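Side-chain contacts in phospholipase C-beta (PLC-beta) (Sepia officinalis, PDB 3QR0), which is a multidomain phospholipase C of the beta family, built from PH, EF-hand-like, TIM-barrel and C2 regions and modelled with a calcium ion: residues Lys175-Cys180 with Ala189-Ala194; Ile721-Glu726 with Val748-Glu753. One frame throughout, in Å; residues are numbered along the deposited sequence.

From the N terminus, the chain first makes interaction 1, in the EF-hand family region. It closes a short loop of eight residues that holds the turn between helices 174-181 and 185-198 and the start of the second helix. Interaction 2 comes much later, in the C2 domain. It closes a loop of 21 residues that carries strand 730-737, and it joins one sheet of the domain to the other. The two loops follow in series and neither nest nor cross. Their centres are about 24 Å apart, and their nearest atoms about 14 Å, without touching. R190 of interaction 1 forms a salt bridge with D698, which belongs to the C2 region.

Interaction 1: Lys175-Cys180 with Ala189-Ala194; sequences KAIQKC and ARISKA
This contact is a helix-helix packing in the EF-hand family region, where I177 and Q178 of helix 174-181 meet I191 and S192 of the next helix, 185-198. The two segment axes come within 10.1 Å, and their directions differ by 134°. The two segments therefore run closer to antiparallel than parallel, but well splayed. The CA atoms of Q178 and I191 are the nearest across the segments, at 6.8 Å. The two side chains cross obliquely, and CG of Q178 lies 3.7 Å from CG2 of I191. That methyl is the branch of I191 anti to the backbone N. It also meets CG2 of I177, more loosely, at 4.3 Å. The apolar part is made by I177, I191 and CG of Q178, and the polar part by the amide of Q178 and the hydroxyl of S192. CG of Q178 is anti to the carbonyl carbon (chi1 -78°), and the chain is extended beyond it (chi2 171°), which carries the amide across to S192. NE2 of Q178 comes to 2.8 Å from OG of S192. The angle is poor for a hydrogen bond, so this is a close approach only. Both groups turn instead to the backbone O of R188, one helical turn before S192. The same carbonyl oxygen thus accepts from both side chains, weakly from Q178. Around the pair, I191 also packs on F221 and L225 of helix 215-225. Helix 215-225 thus covers I191, while helix 151-165 lies against another part of helix 174-181, at C180.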
loop_
_atom_site.group_PDB
_atom_site.type_symbol
_atom_site.label_atom_id
_atom_site.label_comp_id
_atom_site.label_asym_id
_atom_site.label_seq_id
_atom_site.Cartn_x
_atom_site.Cartn_y
_atom_site.Cartn_z
ATOM N N LYS A 175 0.834 25.441 23.692
ATOM C CA LYS A 175 2.092 24.735 23.457
ATOM C C LYS A 175 1.891 23.424 22.677
ATOM O O LYS A 175 2.682 23.095 21.790
ATOM C CB LYS A 175 2.760 24.452 24.811
ATOM C CG LYS A 175 4.111 23.770 24.753
ATOM C CD LYS A 175 4.778 23.804 26.123
ATOM C CE LYS A 175 6.086 23.045 26.136
ATOM N NZ LYS A 175 6.830 23.263 27.413
ATOM N N ALA A 176 0.833 22.688 23.014
ATOM C CA ALA A 176 0.536 21.408 22.369
ATOM C C ALA A 176 0.040 21.599 20.934
ATOM O O ALA A 176 0.351 20.799 20.056
ATOM C CB ALA A 176 -0.485 20.627 23.183
ATOM N N ILE A 177 -0.728 22.665 20.706
ATOM C CA ILE A 177 -1.247 22.977 19.376
ATOM C C ILE A 177 -0.098 23.313 18.429
ATOM O O ILE A 177 -0.043 22.807 17.311
ATOM C CB ILE A 177 -2.243 24.164 19.396
ATOM C CG1 ILE A 177 -3.406 23.884 20.356
ATOM C CG2 ILE A 177 -2.775 24.425 17.994
ATOM C CD1 ILE A 177 -4.361 25.040 20.515
ATOM N N GLN A 178 0.825 24.154 18.889
ATOM C CA GLN A 178 1.976 24.548 18.074
ATOM C C GLN A 178 2.918 23.381 17.761
ATOM O O GLN A 178 3.342 23.224 16.614
ATOM C CB GLN A 178 2.747 25.696 18.736
ATOM C CG GLN A 178 2.078 27.050 18.545
ATOM C CD GLN A 178 2.707 28.152 19.376
ATOM O OE1 GLN A 178 3.380 27.891 20.376
ATOM N NE2 GLN A 178 2.483 29.398 18.967
ATOM N N LYS A 179 3.235 22.564 18.766
ATOM C CA LYS A 179 4.160 21.438 18.566
ATOM C C LYS A 179 3.617 20.400 17.581
ATOM O O LYS A 179 4.387 19.783 16.852
ATOM C CB LYS A 179 4.530 20.760 19.894
ATOM C CG LYS A 179 3.478 19.825 20.463
ATOM C CD LYS A 179 3.995 19.034 21.649
ATOM C CE LYS A 179 2.965 18.001 22.086
ATOM N NZ LYS A 179 3.288 17.402 23.405
ATOM N N CYS A 180 2.298 20.205 17.565
ATOM C CA CYS A 180 1.682 19.247 16.644
ATOM C C CYS A 180 1.708 19.735 15.190
ATOM O O CYS A 180 1.602 18.921 14.272
ATOM C CB CYS A 180 0.239 18.931 17.063
ATOM S SG CYS A 180 0.078 17.947 18.590
ATOM N N ALA A 189 4.175 31.658 14.865
ATOM C CA ALA A 189 3.572 32.989 14.939
ATOM C C ALA A 189 2.237 33.029 14.192
ATOM O O ALA A 189 1.282 33.655 14.657
ATOM C CB ALA A 189 4.527 34.044 14.380
ATOM N N ARG A 190 2.179 32.369 13.033
ATOM C CA ARG A 190 0.934 32.270 12.263
ATOM C C ARG A 190 -0.137 31.555 13.080
ATOM O O ARG A 190 -1.286 32.000 13.143
ATOM C CB ARG A 190 1.153 31.524 10.944
ATOM C CG ARG A 190 1.975 32.286 9.913
ATOM C CD ARG A 190 2.087 31.500 8.608
ATOM N NE ARG A 190 0.789 31.341 7.952
ATOM C CZ ARG A 190 0.575 30.637 6.842
ATOM N NH1 ARG A 190 1.573 30.005 6.235
ATOM N NH2 ARG A 190 -0.652 30.563 6.334
ATOM N N ILE A 191 0.257 30.455 13.713
ATOM C CA ILE A 191 -0.646 29.683 14.557
ATOM C C ILE A 191 -1.208 30.542 15.693
ATOM O O ILE A 191 -2.415 30.553 15.919
ATOM C CB ILE A 191 0.047 28.413 15.107
ATOM C CG1 ILE A 191 0.249 27.398 13.975
ATOM C CG2 ILE A 191 -0.769 27.797 16.233
ATOM C CD1 ILE A 191 1.264 26.321 14.285
ATOM N N SER A 192 -0.340 31.278 16.385
ATOM C CA SER A 192 -0.779 32.175 17.464
ATOM C C SER A 192 -1.771 33.235 16.969
ATOM O O SER A 192 -2.800 33.477 17.605
ATOM C CB SER A 192 0.423 32.862 18.119
ATOM O OG SER A 192 1.229 31.919 18.802
ATOM N N LYS A 193 -1.451 33.861 15.838
ATOM C CA LYS A 193 -2.323 34.866 15.229
ATOM C C LYS A 193 -3.687 34.275 14.871
ATOM O O LYS A 193 -4.719 34.918 15.071
ATOM C CB LYS A 193 -1.667 35.448 13.970
ATOM C CG LYS A 193 -0.412 36.281 14.235
ATOM C CD LYS A 193 -0.721 37.767 14.398
ATOM C CE LYS A 193 -0.947 38.447 13.050
ATOM N NZ LYS A 193 -0.954 39.933 13.168
ATOM N N ALA A 194 -3.687 33.049 14.348
ATOM C CA ALA A 194 -4.927 32.362 13.977
ATOM C C ALA A 194 -5.787 32.053 15.203
ATOM O O ALA A 194 -7.002 32.220 15.168
ATOM C CB ALA A 194 -4.621 31.078 13.206
#

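Interaction 2: Ile721-Glu726 with Val748-Glu753; sequences IIVSEE and VPLRNE
I721 and V723 of strand 718-725 point toward V748 and L750 of strand 746-751, and the join is made wholly by apolar side chains. I721 comes first. Its CD1 lies 4.2 Å from CG2 of V748, a light touch at the end of an extended side chain (chi2 176°). I722 points away from the second strand, and its backbone is hydrogen-bonded to E672. V723 is next and packs more closely. Its CG2, the methyl anti to the carbonyl carbon, is 3.7 Å from CD1 of L750. The same methyl is 4.0 Å from CD2 of L750, so it rests against both branches of the leucine. CB of V723 adds a wider approach to CD1, at 4.1 Å. The two side chains cross at about a right angle. All four touching residues are buried. The nearest CA atoms, those of V723 and L750, are 8.4 Å apart, too far for the strands to be paired by backbone bonds. V723 instead pairs with I731 and G732 of strand 730-737 in its own sheet. V763 of strand 761-771, the neighbour of strand 746-751 in its sheet, touches both V723 and L750. Strand 718-725 is in one four-stranded antiparallel sheet and strand 746-751 is at the edge of another. Such apolar packing between two sheets is typical of the C2 domain beta sandwich.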
loop_
_atom_site.group_PDB
_atom_site.type_symbol
_atom_site.label_atom_id
_atom_site.label_comp_id
_atom_site.label_asym_id
_atom_site.label_seq_id
_atom_site.Cartn_x
_atom_site.Cartn_y
_atom_site.Cartn_z
ATOM N N ILE A 721 1.086 11.223 -8.221
ATOM C CA ILE A 721 1.565 12.526 -7.757
ATOM C C ILE A 721 2.727 12.309 -6.790
ATOM O O ILE A 721 2.597 11.542 -5.839
ATOM C CB ILE A 721 0.437 13.316 -7.050
ATOM C CG1 ILE A 721 -0.634 13.743 -8.061
ATOM C CG2 ILE A 721 0.995 14.554 -6.343
ATOM C CD1 ILE A 721 -1.847 14.458 -7.425
ATOM N N ILE A 722 3.857 12.970 -7.041
ATOM C CA ILE A 722 5.028 12.881 -6.168
ATOM C C ILE A 722 5.428 14.281 -5.712
ATOM O O ILE A 722 5.608 15.178 -6.530
ATOM C CB ILE A 722 6.246 12.214 -6.865
ATOM C CG1 ILE A 722 5.860 10.889 -7.536
ATOM C CG2 ILE A 722 7.360 11.970 -5.843
ATOM C CD1 ILE A 722 5.428 11.017 -8.986
ATOM N N VAL A 723 5.555 14.468 -4.405
ATOM C CA VAL A 723 5.986 15.746 -3.859
ATOM C C VAL A 723 7.394 15.599 -3.294
ATOM O O VAL A 723 7.670 14.659 -2.544
ATOM C CB VAL A 723 5.038 16.263 -2.765
ATOM C CG1 VAL A 723 5.467 17.656 -2.321
ATOM C CG2 VAL A 723 3.585 16.272 -3.258
ATOM N N SER A 724 8.269 16.535 -3.656
ATOM C CA SER A 724 9.668 16.520 -3.233
ATOM C C SER A 724 10.121 17.884 -2.733
ATOM O O SER A 724 9.565 18.914 -3.119
ATOM C CB SER A 724 10.563 16.109 -4.408
ATOM O OG SER A 724 10.198 14.836 -4.913
ATOM N N GLU A 725 11.140 17.890 -1.876
ATOM C CA GLU A 725 11.843 19.123 -1.543
ATOM C C GLU A 725 12.648 19.546 -2.774
ATOM O O GLU A 725 12.890 18.729 -3.670
ATOM C CB GLU A 725 12.760 18.934 -0.333
ATOM C CG GLU A 725 12.021 18.512 0.938
ATOM C CD GLU A 725 12.854 18.662 2.210
ATOM O OE1 GLU A 725 13.636 19.628 2.317
ATOM O OE2 GLU A 725 12.703 17.818 3.116
ATOM N N GLU A 726 13.056 20.814 -2.820
ATOM C CA GLU A 726 13.804 21.345 -3.966
ATOM C C GLU A 726 15.067 20.545 -4.276
ATOM O O GLU A 726 15.428 20.387 -5.443
ATOM C CB GLU A 726 14.172 22.815 -3.751
ATOM C CG GLU A 726 15.075 23.387 -4.850
ATOM C CD GLU A 726 15.209 24.897 -4.802
ATOM O OE1 GLU A 726 14.957 25.495 -3.732
ATOM O OE2 GLU A 726 15.587 25.485 -5.842
ATOM N N VAL A 748 -5.745 15.425 -2.043
ATOM C CA VAL A 748 -5.027 14.179 -2.235
ATOM C C VAL A 748 -4.083 13.979 -1.050
ATOM O O VAL A 748 -2.930 14.409 -1.103
ATOM C CB VAL A 748 -4.220 14.222 -3.558
ATOM C CG1 VAL A 748 -3.576 12.869 -3.845
ATOM C CG2 VAL A 748 -5.112 14.644 -4.715
ATOM N N PRO A 749 -4.580 13.366 0.045
ATOM C CA PRO A 749 -3.685 13.065 1.161
ATOM C C PRO A 749 -2.498 12.230 0.703
ATOM O O PRO A 749 -2.668 11.244 -0.024
ATOM C CB PRO A 749 -4.576 12.284 2.133
ATOM C CG PRO A 749 -5.964 12.776 1.829
ATOM C CD PRO A 749 -5.979 13.011 0.350
ATOM N N LEU A 750 -1.305 12.643 1.104
ATOM C CA LEU A 750 -0.081 11.990 0.660
ATOM C C LEU A 750 0.292 10.776 1.511
ATOM O O LEU A 750 -0.035 10.697 2.698
ATOM C CB LEU A 750 1.070 12.991 0.657
ATOM C CG LEU A 750 0.912 14.162 -0.307
ATOM C CD1 LEU A 750 2.053 15.170 -0.105
ATOM C CD2 LEU A 750 0.878 13.669 -1.752
ATOM N N ARG A 751 0.993 9.845 0.874
ATOM C CA ARG A 751 1.456 8.609 1.483
ATOM C C ARG A 751 2.973 8.549 1.449
ATOM O O ARG A 751 3.614 9.172 0.585
ATOM C CB ARG A 751 0.909 7.418 0.701
ATOM C CG ARG A 751 -0.596 7.418 0.558
ATOM C CD ARG A 751 -1.241 7.022 1.856
ATOM N NE ARG A 751 -2.701 7.065 1.797
ATOM C CZ ARG A 751 -3.466 6.195 1.142
ATOM N NH1 ARG A 751 -2.936 5.197 0.443
ATOM N NH2 ARG A 751 -4.784 6.331 1.180
ATOM N N ASN A 752 3.557 7.814 2.393
ATOM C CA ASN A 752 4.991 7.552 2.345
ATOM C C ASN A 752 5.261 6.388 1.386
ATOM O O ASN A 752 4.347 5.925 0.701
ATOM C CB ASN A 752 5.596 7.353 3.749
ATOM C CG ASN A 752 5.058 6.141 4.486
ATOM O OD1 ASN A 752 4.552 5.187 3.894
ATOM N ND2 ASN A 752 5.180 6.174 5.810
ATOM N N GLU A 753 6.506 5.932 1.325
ATOM C CA GLU A 753 6.898 4.901 0.352
ATOM C C GLU A 753 6.207 3.568 0.598
ATOM O O GLU A 753 5.938 2.827 -0.350
ATOM C CB GLU A 753 8.410 4.686 0.356
ATOM C CG GLU A 753 9.225 5.882 -0.078
ATOM C CD GLU A 753 9.670 6.755 1.083
ATOM O OE1 GLU A 753 8.975 6.787 2.129
ATOM O OE2 GLU A 753 10.719 7.415 0.942
#